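Local atomic coordinates of polyhedrin (Simulium ubiquitum cypovirus, PDB entry 5A9A), a protein that probably forms the crystalline matrix of the viral occlusion bodies (polyhedra) that embed cypovirus particles, and binds UTP in these crystals. Residues A[39-44]-A[103-108]; A[66-71]-A[97-102]; A[121-126]-A[167-172]. All coordinates share one frame; numbering follows the deposited sequence.

In the fold
Contacts 1 and 3 each pair two antiparallel strands, but in different sheets. Contact 1 lies in the six-stranded sheet and is largely buried and apolar. Contact 3 lies in the four-stranded sheet and is only partly buried, with carboxylates, a lysine and a serine along one face. The two sheets touch where I108 meets V121 and I106 meets L171. Contact 2 has no regular strand or helix. It joins two loops, is partly buried and holds part of the UTP pocket. It is tied to contact 1 by the K43–E98 salt bridge, and to contact 3 by Y102 OH on E169 O and L99 N on Q167 OE1.

Contact 1. Residues A[39-44]-A[103-108]; sequences IFIYKN and PVAIMI
F40 and I106 form a non-hydrogen-bonded antiparallel pair, with their side chains side by side on the same face of the sheet. This is the tightly packed part of the contact. F40 CE1 lies 3.9 Å from I106 CG1. I106 CG2 sits over one face of the ring. P103 CG approaches F40 CD1 obliquely at 3.8 Å. The proline ring also packs against Y42, with P103 CB over one face of the tyrosine ring, 4.1 Å from its centroid. This is a CH-pi contact. With Y42 CG anti to its own carbonyl carbon (chi1 -67°), the ring runs alongside P103, although its CB starts away from it. Y42 OH is held by R48 and M67 O. The backbones are zipped by I39 and M107, which bond in both directions. M107 N gives a nearly straight bond of 2.6 Å to I39 O. I41 N bonds to A105 O, and V104 N bonds to I41 O beyond the last strand pair. The opposite face carries I39, I41, A105 and M107. Here the bent end of M107 brings CE to 3.9 Å from I39 CG2, and I41 CD1 also reaches it. The looser end is at K43 and V104. K43 is exposed, with NZ engaged by E98, and K43 CG meets V104 CG1 at 3.8 Å. In the sheet, strand 105-111 lies between strands 34-41 and 157-163, and strand 34-41 lies between 105-111 and 47-54.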
loop_
_atom_site.group_PDB
_atom_site.type_symbol
_atom_site.label_atom_id
_atom_site.label_comp_id
_atom_site.label_asym_id
_atom_site.label_seq_id
_atom_site.Cartn_x
_atom_site.Cartn_y
_atom_site.Cartn_z
ATOM N N ILE A 39 6.908 3.809 17.520
ATOM C CA ILE A 39 7.149 2.898 18.632
ATOM C C ILE A 39 5.954 2.852 19.578
ATOM O O ILE A 39 5.575 3.869 20.162
ATOM C CB ILE A 39 8.388 3.329 19.441
ATOM C CG1 ILE A 39 9.552 3.637 18.498
ATOM C CG2 ILE A 39 8.765 2.243 20.442
ATOM C CD1 ILE A 39 10.701 4.350 19.168
ATOM N N PHE A 40 5.366 1.669 19.729
ATOM C CA PHE A 40 4.265 1.480 20.665
ATOM C C PHE A 40 4.777 0.903 21.979
ATOM O O PHE A 40 5.677 0.064 21.988
ATOM C CB PHE A 40 3.210 0.546 20.074
ATOM C CG PHE A 40 2.511 1.102 18.867
ATOM C CD1 PHE A 40 1.398 1.917 19.007
ATOM C CD2 PHE A 40 2.962 0.803 17.591
ATOM C CE1 PHE A 40 0.749 2.426 17.895
ATOM C CE2 PHE A 40 2.319 1.310 16.477
ATOM C CZ PHE A 40 1.211 2.122 16.629
ATOM N N ILE A 41 4.199 1.362 23.084
ATOM C CA ILE A 41 4.513 0.823 24.401
ATOM C C ILE A 41 3.328 0.005 24.890
ATOM O O ILE A 41 2.181 0.420 24.727
ATOM C CB ILE A 41 4.799 1.944 25.418
ATOM C CG1 ILE A 41 5.795 2.947 24.835
ATOM C CG2 ILE A 41 5.323 1.349 26.720
ATOM C CD1 ILE A 41 6.149 4.075 25.779
ATOM N N TYR A 42 3.602 -1.149 25.490
ATOM C CA TYR A 42 2.535 -2.064 25.887
ATOM C C TYR A 42 2.473 -2.312 27.391
ATOM O O TYR A 42 3.341 -1.867 28.145
ATOM C CB TYR A 42 2.672 -3.378 25.116
ATOM C CG TYR A 42 2.413 -3.185 23.642
ATOM C CD1 TYR A 42 3.434 -2.797 22.782
ATOM C CD2 TYR A 42 1.141 -3.347 23.118
ATOM C CE1 TYR A 42 3.200 -2.600 21.440
ATOM C CE2 TYR A 42 0.894 -3.155 21.775
ATOM C CZ TYR A 42 1.926 -2.781 20.939
ATOM O OH TYR A 42 1.683 -2.579 19.602
ATOM N N LYS A 43 1.428 -3.019 27.814
ATOM C CA LYS A 43 1.159 -3.232 29.228
ATOM C C LYS A 43 2.158 -4.183 29.875
ATOM O O LYS A 43 2.166 -4.332 31.096
ATOM C CB LYS A 43 -0.264 -3.761 29.420
ATOM C CG LYS A 43 -1.352 -2.732 29.141
ATOM C CD LYS A 43 -2.724 -3.385 29.083
ATOM C CE LYS A 43 -3.812 -2.390 28.713
ATOM N NZ LYS A 43 -4.356 -1.665 29.895
ATOM N N ASN A 44 2.992 -4.828 29.065
ATOM C CA ASN A 44 4.071 -5.653 29.599
ATOM C C ASN A 44 5.375 -4.862 29.678
ATOM O O ASN A 44 6.426 -5.414 29.992
ATOM C CB ASN A 44 4.266 -6.922 28.764
ATOM C CG ASN A 44 4.641 -6.627 27.325
ATOM O OD1 ASN A 44 4.809 -5.471 26.935
ATOM N ND2 ASN A 44 4.789 -7.681 26.530
ATOM N N PRO A 103 -1.861 -1.044 23.039
ATOM C CA PRO A 103 -0.772 -0.239 23.604
ATOM C C PRO A 103 -1.247 0.852 24.560
ATOM O O PRO A 103 -2.418 1.226 24.547
ATOM C CB PRO A 103 -0.121 0.383 22.364
ATOM C CG PRO A 103 -1.212 0.443 21.361
ATOM C CD PRO A 103 -2.047 -0.786 21.600
ATOM N N VAL A 104 -0.330 1.350 25.382
ATOM C CA VAL A 104 -0.644 2.398 26.349
ATOM C C VAL A 104 -0.096 3.752 25.911
ATOM O O VAL A 104 -0.436 4.784 26.493
ATOM C CB VAL A 104 -0.075 2.070 27.749
ATOM C CG1 VAL A 104 -0.847 0.925 28.385
ATOM C CG2 VAL A 104 1.415 1.747 27.669
ATOM N N ALA A 105 0.755 3.751 24.891
ATOM C CA ALA A 105 1.360 4.990 24.418
ATOM C C ALA A 105 2.072 4.789 23.087
ATOM O O ALA A 105 2.393 3.661 22.709
ATOM C CB ALA A 105 2.336 5.526 25.457
ATOM N N ILE A 106 2.317 5.893 22.387
ATOM C CA ILE A 106 3.071 5.871 21.139
ATOM C C ILE A 106 4.231 6.851 21.227
ATOM O O ILE A 106 4.086 7.947 21.765
ATOM C CB ILE A 106 2.211 6.294 19.934
ATOM C CG1 ILE A 106 0.804 5.702 20.023
ATOM C CG2 ILE A 106 2.892 5.885 18.633
ATOM C CD1 ILE A 106 -0.148 6.274 18.991
ATOM N N MET A 107 5.381 6.454 20.698
ATOM C CA MET A 107 6.497 7.373 20.539
ATOM C C MET A 107 6.877 7.415 19.067
ATOM O O MET A 107 6.990 6.372 18.415
ATOM C CB MET A 107 7.696 6.939 21.382
ATOM C CG MET A 107 7.413 6.880 22.874
ATOM S SD MET A 107 8.888 6.496 23.835
ATOM C CE MET A 107 9.246 4.838 23.260
ATOM N N ILE A 108 7.066 8.619 18.540
ATOM C CA ILE A 108 7.428 8.772 17.139
ATOM C C ILE A 108 8.722 9.557 16.981
ATOM O O ILE A 108 8.812 10.722 17.374
ATOM C CB ILE A 108 6.317 9.467 16.336
ATOM C CG1 ILE A 108 5.002 8.695 16.480
ATOM C CG2 ILE A 108 6.711 9.566 14.869
ATOM C CD1 ILE A 108 3.852 9.290 15.698
#

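Contact 2. Residues A[66-71]-A[97-102]; sequences DMLYMD and PELFEY. With UTP (uridine 5'-triphosphate), chain B.
E101 grips the 66-71 loop with both its backbone and its side chain. Three hydrogen bonds cross the contact, and all end on this residue. Y69 N donates to E101 O at 2.9 Å, in the carbonyl plane. M70 N and D71 N share E101 OE1. M70 N meets E101 OE1 at 3.0 Å, from above the carboxylate plane. D71 N donates to the syn lone pair of E101 OE1 at 3.2 Å. The glutamate chain is extended beyond CG, and this carries OE1 to the two successive amides. E101 CD also lies at the edge of the Y69 ring. Apolar contacts form a second group. L68 CD2 touches L99 CD1 and Y102 CD2, each at 4.0 Å, and the L68 side chain meets Y102 at about a right angle. M67 crosses the same tyrosine, with CB near its CE2 and the bent end bringing CE to its OH, which E169 O holds. The third group is the UTP site. L99, F100 and E101 border the uracil base, with several contacts too short to trust in detail. E101 N makes a weak hydrogen bond to UTP O4 at 3.1 Å. H79 and H96 also hydrogen-bond to the nucleotide. D71 OD1 bonds to H79 ND1, and D71 OD2 is in a salt bridge with R65. E101 is therefore a joint between the two loops: its carbonyl and carboxylate anchor the 66-71 loop, while its amide makes at most a weak bond to UTP O4. The bonding is also consistent with a second-shell role for D71 in orienting H79.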
loop_
_atom_site.group_PDB
_atom_site.type_symbol
_atom_site.label_atom_id
_atom_site.label_comp_id
_atom_site.label_asym_id
_atom_site.label_seq_id
_atom_site.Cartn_x
_atom_site.Cartn_y
_atom_site.Cartn_z
ATOM N N ASP A 66 -4.239 -2.862 13.652
ATOM C CA ASP A 66 -2.798 -2.694 13.483
ATOM C C ASP A 66 -2.111 -2.235 14.765
ATOM O O ASP A 66 -0.886 -2.289 14.866
ATOM C CB ASP A 66 -2.511 -1.677 12.372
ATOM C CG ASP A 66 -2.921 -2.183 10.996
ATOM O OD1 ASP A 66 -2.885 -3.410 10.782
ATOM O OD2 ASP A 66 -3.275 -1.354 10.130
ATOM N N MET A 67 -2.896 -1.783 15.739
ATOM C CA MET A 67 -2.341 -1.249 16.978
ATOM C C MET A 67 -1.868 -2.360 17.906
ATOM O O MET A 67 -1.008 -2.137 18.759
ATOM C CB MET A 67 -3.388 -0.399 17.711
ATOM C CG MET A 67 -3.930 0.787 16.915
ATOM S SD MET A 67 -2.769 2.161 16.727
ATOM C CE MET A 67 -2.823 2.897 18.363
ATOM N N LEU A 68 -2.428 -3.556 17.741
ATOM C CA LEU A 68 -2.212 -4.633 18.702
ATOM C C LEU A 68 -0.786 -5.188 18.683
ATOM O O LEU A 68 -0.083 -5.129 17.674
ATOM C CB LEU A 68 -3.218 -5.764 18.485
ATOM C CG LEU A 68 -4.692 -5.354 18.538
ATOM C CD1 LEU A 68 -5.580 -6.586 18.478
ATOM C CD2 LEU A 68 -4.996 -4.539 19.788
ATOM N N TYR A 69 -0.390 -5.740 19.826
ATOM C CA TYR A 69 0.968 -6.205 20.071
ATOM C C TYR A 69 1.431 -7.285 19.091
ATOM O O TYR A 69 2.477 -7.145 18.455
ATOM C CB TYR A 69 1.048 -6.737 21.504
ATOM C CG TYR A 69 2.446 -7.035 21.994
ATOM C CD1 TYR A 69 3.435 -6.062 21.974
ATOM C CD2 TYR A 69 2.768 -8.285 22.502
ATOM C CE1 TYR A 69 4.707 -6.329 22.439
ATOM C CE2 TYR A 69 4.039 -8.564 22.963
ATOM C CZ TYR A 69 5.004 -7.580 22.933
ATOM O OH TYR A 69 6.271 -7.853 23.391
ATOM N N MET A 70 0.660 -8.362 18.971
ATOM C CA MET A 70 1.061 -9.489 18.135
ATOM C C MET A 70 -0.096 -10.031 17.301
ATOM O O MET A 70 0.030 -10.199 16.089
ATOM C CB MET A 70 1.652 -10.602 19.001
ATOM C CG MET A 70 2.976 -10.225 19.638
ATOM S SD MET A 70 3.964 -11.649 20.125
ATOM C CE MET A 70 5.609 -10.956 19.977
ATOM N N ASP A 71 -1.217 -10.310 17.955
ATOM C CA ASP A 71 -2.395 -10.798 17.253
ATOM C C ASP A 71 -2.123 -12.171 16.639
ATOM O O ASP A 71 -2.287 -12.368 15.435
ATOM C CB ASP A 71 -2.798 -9.801 16.164
ATOM C CG ASP A 71 -4.300 -9.705 15.983
ATOM O OD1 ASP A 71 -5.028 -10.586 16.487
ATOM O OD2 ASP A 71 -4.752 -8.743 15.330
ATOM N N PRO A 97 -13.135 -5.063 29.664
ATOM C CA PRO A 97 -13.043 -3.667 29.223
ATOM C C PRO A 97 -11.803 -3.375 28.381
ATOM O O PRO A 97 -11.896 -2.570 27.456
ATOM C CB PRO A 97 -13.000 -2.887 30.540
ATOM C CG PRO A 97 -13.708 -3.765 31.512
ATOM C CD PRO A 97 -13.314 -5.161 31.123
ATOM N N GLU A 98 -10.676 -4.014 28.682
ATOM C CA GLU A 98 -9.440 -3.738 27.953
ATOM C C GLU A 98 -8.704 -5.004 27.515
ATOM O O GLU A 98 -8.832 -6.063 28.132
ATOM C CB GLU A 98 -8.509 -2.872 28.805
ATOM C CG GLU A 98 -9.063 -1.496 29.118
ATOM C CD GLU A 98 -8.096 -0.642 29.920
ATOM O OE1 GLU A 98 -6.887 -0.954 29.927
ATOM O OE2 GLU A 98 -8.548 0.346 30.535
ATOM N N LEU A 99 -7.938 -4.876 26.435
ATOM C CA LEU A 99 -7.080 -5.952 25.965
ATOM C C LEU A 99 -5.685 -5.794 26.557
ATOM O O LEU A 99 -5.160 -4.684 26.640
ATOM C CB LEU A 99 -6.963 -5.929 24.439
ATOM C CG LEU A 99 -8.149 -6.381 23.586
ATOM C CD1 LEU A 99 -7.763 -6.303 22.116
ATOM C CD2 LEU A 99 -8.593 -7.788 23.943
ATOM N N PHE A 100 -5.092 -6.908 26.973
ATOM C CA PHE A 100 -3.690 -6.923 27.363
ATOM C C PHE A 100 -2.808 -6.367 26.242
ATOM O O PHE A 100 -1.792 -5.727 26.510
ATOM C CB PHE A 100 -3.246 -8.353 27.693
ATOM C CG PHE A 100 -3.759 -8.868 29.012
ATOM C CD1 PHE A 100 -4.098 -8.002 30.040
ATOM C CD2 PHE A 100 -3.894 -10.230 29.223
ATOM C CE1 PHE A 100 -4.566 -8.488 31.250
ATOM C CE2 PHE A 100 -4.360 -10.721 30.433
ATOM C CZ PHE A 100 -4.696 -9.848 31.445
ATOM N N GLU A 101 -3.201 -6.603 24.993
ATOM C CA GLU A 101 -2.325 -6.323 23.854
ATOM C C GLU A 101 -2.550 -4.984 23.150
ATOM O O GLU A 101 -1.946 -4.728 22.105
ATOM C CB GLU A 101 -2.429 -7.436 22.811
ATOM C CG GLU A 101 -1.762 -8.735 23.223
ATOM C CD GLU A 101 -1.405 -9.603 22.031
ATOM O OE1 GLU A 101 -1.481 -9.107 20.887
ATOM O OE2 GLU A 101 -1.048 -10.782 22.239
ATOM N N TYR A 102 -3.412 -4.134 23.690
ATOM C CA TYR A 102 -3.564 -2.803 23.118
ATOM C C TYR A 102 -2.590 -1.857 23.818
ATOM O O TYR A 102 -2.488 -1.865 25.042
ATOM C CB TYR A 102 -5.001 -2.295 23.240
ATOM C CG TYR A 102 -5.219 -0.984 22.522
ATOM C CD1 TYR A 102 -4.860 0.219 23.110
ATOM C CD2 TYR A 102 -5.772 -0.949 21.248
ATOM C CE1 TYR A 102 -5.042 1.415 22.458
ATOM C CE2 TYR A 102 -5.964 0.247 20.587
ATOM C CZ TYR A 102 -5.595 1.427 21.200
ATOM O OH TYR A 102 -5.778 2.626 20.559
HETATM P PA UTP B . -8.193 -16.754 30.152
HETATM O O1A UTP B . -9.028 -15.903 31.075
HETATM O O2A UTP B . -6.823 -17.221 30.580
HETATM O O3A UTP B . -9.056 -18.041 29.714
HETATM O "O5'" UTP B . -8.015 -15.962 28.766
HETATM P PB UTP B . -10.655 -17.972 29.527
HETATM O O1B UTP B . -11.050 -19.101 28.609
HETATM O O2B UTP B . -11.284 -17.851 30.892
HETATM O O3B UTP B . -10.904 -16.595 28.730
HETATM P PG UTP B . -12.201 -15.683 29.015
HETATM O O1G UTP B . -13.064 -16.553 29.894
HETATM O O2G UTP B . -12.777 -15.410 27.651
HETATM O O3G UTP B . -11.614 -14.472 29.694
HETATM C "C5'" UTP B . -6.743 -15.454 28.368
HETATM C "C4'" UTP B . -6.590 -14.020 28.856
HETATM O "O4'" UTP B . -5.755 -13.252 27.987
HETATM C "C1'" UTP B . -6.139 -11.883 28.103
HETATM C "C2'" UTP B . -7.636 -11.891 28.377
HETATM O "O2'" UTP B . -8.008 -10.903 29.343
HETATM C "C3'" UTP B . -7.919 -13.285 28.914
HETATM O "O3'" UTP B . -8.389 -13.219 30.260
HETATM N N1 UTP B . -5.770 -11.126 26.904
HETATM C C6 UTP B . -4.856 -11.617 26.063
HETATM C C2 UTP B . -6.351 -9.868 26.647
HETATM O O2 UTP B . -7.197 -9.404 27.432
HETATM N N3 UTP B . -6.003 -9.172 25.561
HETATM C C4 UTP B . -5.092 -9.649 24.705
HETATM O O4 UTP B . -4.775 -8.987 23.694
HETATM C C5 UTP B . -4.499 -10.884 24.939
#

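Contact 3. Residues A[121-126]-A[167-172]; sequences VEVENE and QNESLK
E124 and K172 cross obliquely on one face of an antiparallel strand pair. E124 is bent at chi2 (-70°), which turns its carboxylate alongside the aliphatic chain of K172. E124 OE2 lies 3.6 Å from K172 CB and equally near K172 CE. The lysine NZ is not in a salt bridge with E124, as K172 NZ lies 4.2 Å from E124 OE2. It bonds to A139 O and makes a cation-pi contact with W140. E122 is on the same face, and E122 OE1 lies 2.5 Å from E124 OE2. E122 OE2 accepts from G141 N, and E122 OE1 from N130 ND2. S170 is the next residue on this face. S170 OG sits between the backbone N and the carbonyl carbon (chi1 57°) and donates to N125 O at 2.8 Å. The other face carries V123 and L171. L171 CD1 reaches V121 CG1 at 4.1 Å. V123 CG1 lies against the end of the E169 side chain, which runs across it at a slant, with E169 OE2 at 3.4 Å. A water joins the two residues by donating to V123 O and to E169 OE2. Beyond the strands, E126 and N168 cross with their carboxylate and amide planes 50° apart. N168 ND2 donates to E126 OE1 at 3.1 Å, nearly along the C-O bond. The strands themselves are joined by two-way backbone bonds at the E122–K172 and E124–S170 pairs. The chemistry implies a buried acid pair beside a lysine. Two acid oxygens so close suggest that one group holds a proton, and the nearby lysine would probably ease the remaining negative charge. Toward the loop end, carboxylates accept instead from an amide and a water.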
loop_
_atom_site.group_PDB
_atom_site.type_symbol
_atom_site.label_atom_id
_atom_site.label_comp_id
_atom_site.label_asym_id
_atom_site.label_seq_id
_atom_site.Cartn_x
_atom_site.Cartn_y
_atom_site.Cartn_z
ATOM N N VAL A 121 0.380 14.362 12.465
ATOM C CA VAL A 121 0.239 13.111 13.197
ATOM C C VAL A 121 -1.078 13.165 13.951
ATOM O O VAL A 121 -1.278 14.025 14.808
ATOM C CB VAL A 121 1.388 12.881 14.192
ATOM C CG1 VAL A 121 1.142 11.612 15.000
ATOM C CG2 VAL A 121 2.723 12.801 13.463
ATOM N N GLU A 122 -1.982 12.250 13.628
ATOM C CA GLU A 122 -3.329 12.321 14.171
ATOM C C GLU A 122 -3.757 11.014 14.819
ATOM O O GLU A 122 -3.667 9.944 14.216
ATOM C CB GLU A 122 -4.314 12.713 13.069
ATOM C CG GLU A 122 -5.690 13.105 13.583
ATOM C CD GLU A 122 -6.479 13.918 12.570
ATOM O OE1 GLU A 122 -6.874 13.352 11.528
ATOM O OE2 GLU A 122 -6.703 15.124 12.817
ATOM N N VAL A 123 -4.213 11.112 16.062
ATOM C CA VAL A 123 -4.793 9.973 16.754
ATOM C C VAL A 123 -6.265 9.906 16.381
ATOM O O VAL A 123 -7.063 10.746 16.797
ATOM C CB VAL A 123 -4.637 10.103 18.278
ATOM C CG1 VAL A 123 -5.194 8.873 18.976
ATOM C CG2 VAL A 123 -3.174 10.308 18.639
ATOM N N GLU A 124 -6.614 8.904 15.582
ATOM C CA GLU A 124 -7.959 8.789 15.035
ATOM C C GLU A 124 -8.801 7.888 15.921
ATOM O O GLU A 124 -8.278 7.256 16.839
ATOM C CB GLU A 124 -7.893 8.213 13.620
ATOM C CG GLU A 124 -6.837 8.865 12.735
ATOM C CD GLU A 124 -7.189 10.294 12.356
ATOM O OE1 GLU A 124 -8.210 10.815 12.855
ATOM O OE2 GLU A 124 -6.438 10.896 11.560
ATOM N N ASN A 125 -10.102 7.829 15.652
ATOM C CA ASN A 125 -10.978 6.939 16.402
ATOM C C ASN A 125 -10.919 5.526 15.831
ATOM O O ASN A 125 -10.065 5.226 14.996
ATOM C CB ASN A 125 -12.417 7.470 16.432
ATOM C CG ASN A 125 -13.046 7.555 15.056
ATOM O OD1 ASN A 125 -12.654 6.845 14.132
ATOM N ND2 ASN A 125 -14.038 8.428 14.918
ATOM N N GLU A 126 -11.823 4.663 16.281
ATOM C CA GLU A 126 -11.758 3.245 15.940
ATOM C C GLU A 126 -11.977 2.968 14.452
ATOM O O GLU A 126 -11.622 1.898 13.964
ATOM C CB GLU A 126 -12.756 2.442 16.782
ATOM C CG GLU A 126 -14.216 2.797 16.550
ATOM C CD GLU A 126 -14.693 3.940 17.429
ATOM O OE1 GLU A 126 -13.844 4.639 18.029
ATOM O OE2 GLU A 126 -15.922 4.133 17.522
ATOM N N GLN A 167 -8.740 2.563 24.422
ATOM C CA GLN A 167 -8.333 1.491 23.516
ATOM C C GLN A 167 -9.199 1.455 22.260
ATOM O O GLN A 167 -9.418 0.393 21.682
ATOM C CB GLN A 167 -8.367 0.132 24.223
ATOM C CG GLN A 167 -7.454 0.038 25.435
ATOM C CD GLN A 167 -7.188 -1.397 25.842
ATOM O OE1 GLN A 167 -8.001 -2.287 25.590
ATOM N NE2 GLN A 167 -6.034 -1.633 26.462
ATOM N N ASN A 168 -9.678 2.620 21.837
ATOM C CA ASN A 168 -10.488 2.721 20.627
ATOM C C ASN A 168 -9.783 3.497 19.521
ATOM O O ASN A 168 -10.338 3.693 18.441
ATOM C CB ASN A 168 -11.816 3.414 20.932
ATOM C CG ASN A 168 -11.646 4.900 21.198
ATOM O OD1 ASN A 168 -10.788 5.309 21.983
ATOM N ND2 ASN A 168 -12.454 5.716 20.530
ATOM N N GLU A 169 -8.561 3.941 19.788
ATOM C CA GLU A 169 -7.878 4.854 18.880
ATOM C C GLU A 169 -6.925 4.171 17.906
ATOM O O GLU A 169 -6.416 3.080 18.162
ATOM C CB GLU A 169 -7.133 5.921 19.682
ATOM C CG GLU A 169 -8.065 6.811 20.481
ATOM C CD GLU A 169 -7.330 7.776 21.387
ATOM O OE1 GLU A 169 -6.472 7.321 22.173
ATOM O OE2 GLU A 169 -7.610 8.992 21.310
ATOM N N SER A 170 -6.702 4.842 16.781
ATOM C CA SER A 170 -5.786 4.379 15.752
ATOM C C SER A 170 -4.893 5.552 15.353
ATOM O O SER A 170 -4.833 6.550 16.071
ATOM C CB SER A 170 -6.565 3.829 14.554
ATOM O OG SER A 170 -7.447 4.800 14.022
ATOM N N LEU A 171 -4.205 5.448 14.221
ATOM C CA LEU A 171 -3.178 6.432 13.886
ATOM C C LEU A 171 -3.063 6.702 12.389
ATOM O O LEU A 171 -3.106 5.780 11.575
ATOM C CB LEU A 171 -1.826 5.959 14.430
ATOM C CG LEU A 171 -0.665 6.954 14.374
ATOM C CD1 LEU A 171 -0.848 8.049 15.414
ATOM C CD2 LEU A 171 0.659 6.237 14.584
ATOM N N LYS A 172 -2.913 7.977 12.040
ATOM C CA LYS A 172 -2.650 8.391 10.663
ATOM C C LYS A 172 -1.574 9.470 10.694
ATOM O O LYS A 172 -1.596 10.341 11.562
ATOM C CB LYS A 172 -3.928 8.923 10.002
ATOM C CG LYS A 172 -3.847 9.025 8.480
ATOM C CD LYS A 172 -5.205 9.349 7.851
ATOM C CE LYS A 172 -5.592 10.808 8.058
ATOM N NZ LYS A 172 -6.876 11.158 7.375
HETATM O O HOH W 1 -8.522 10.477 19.197
#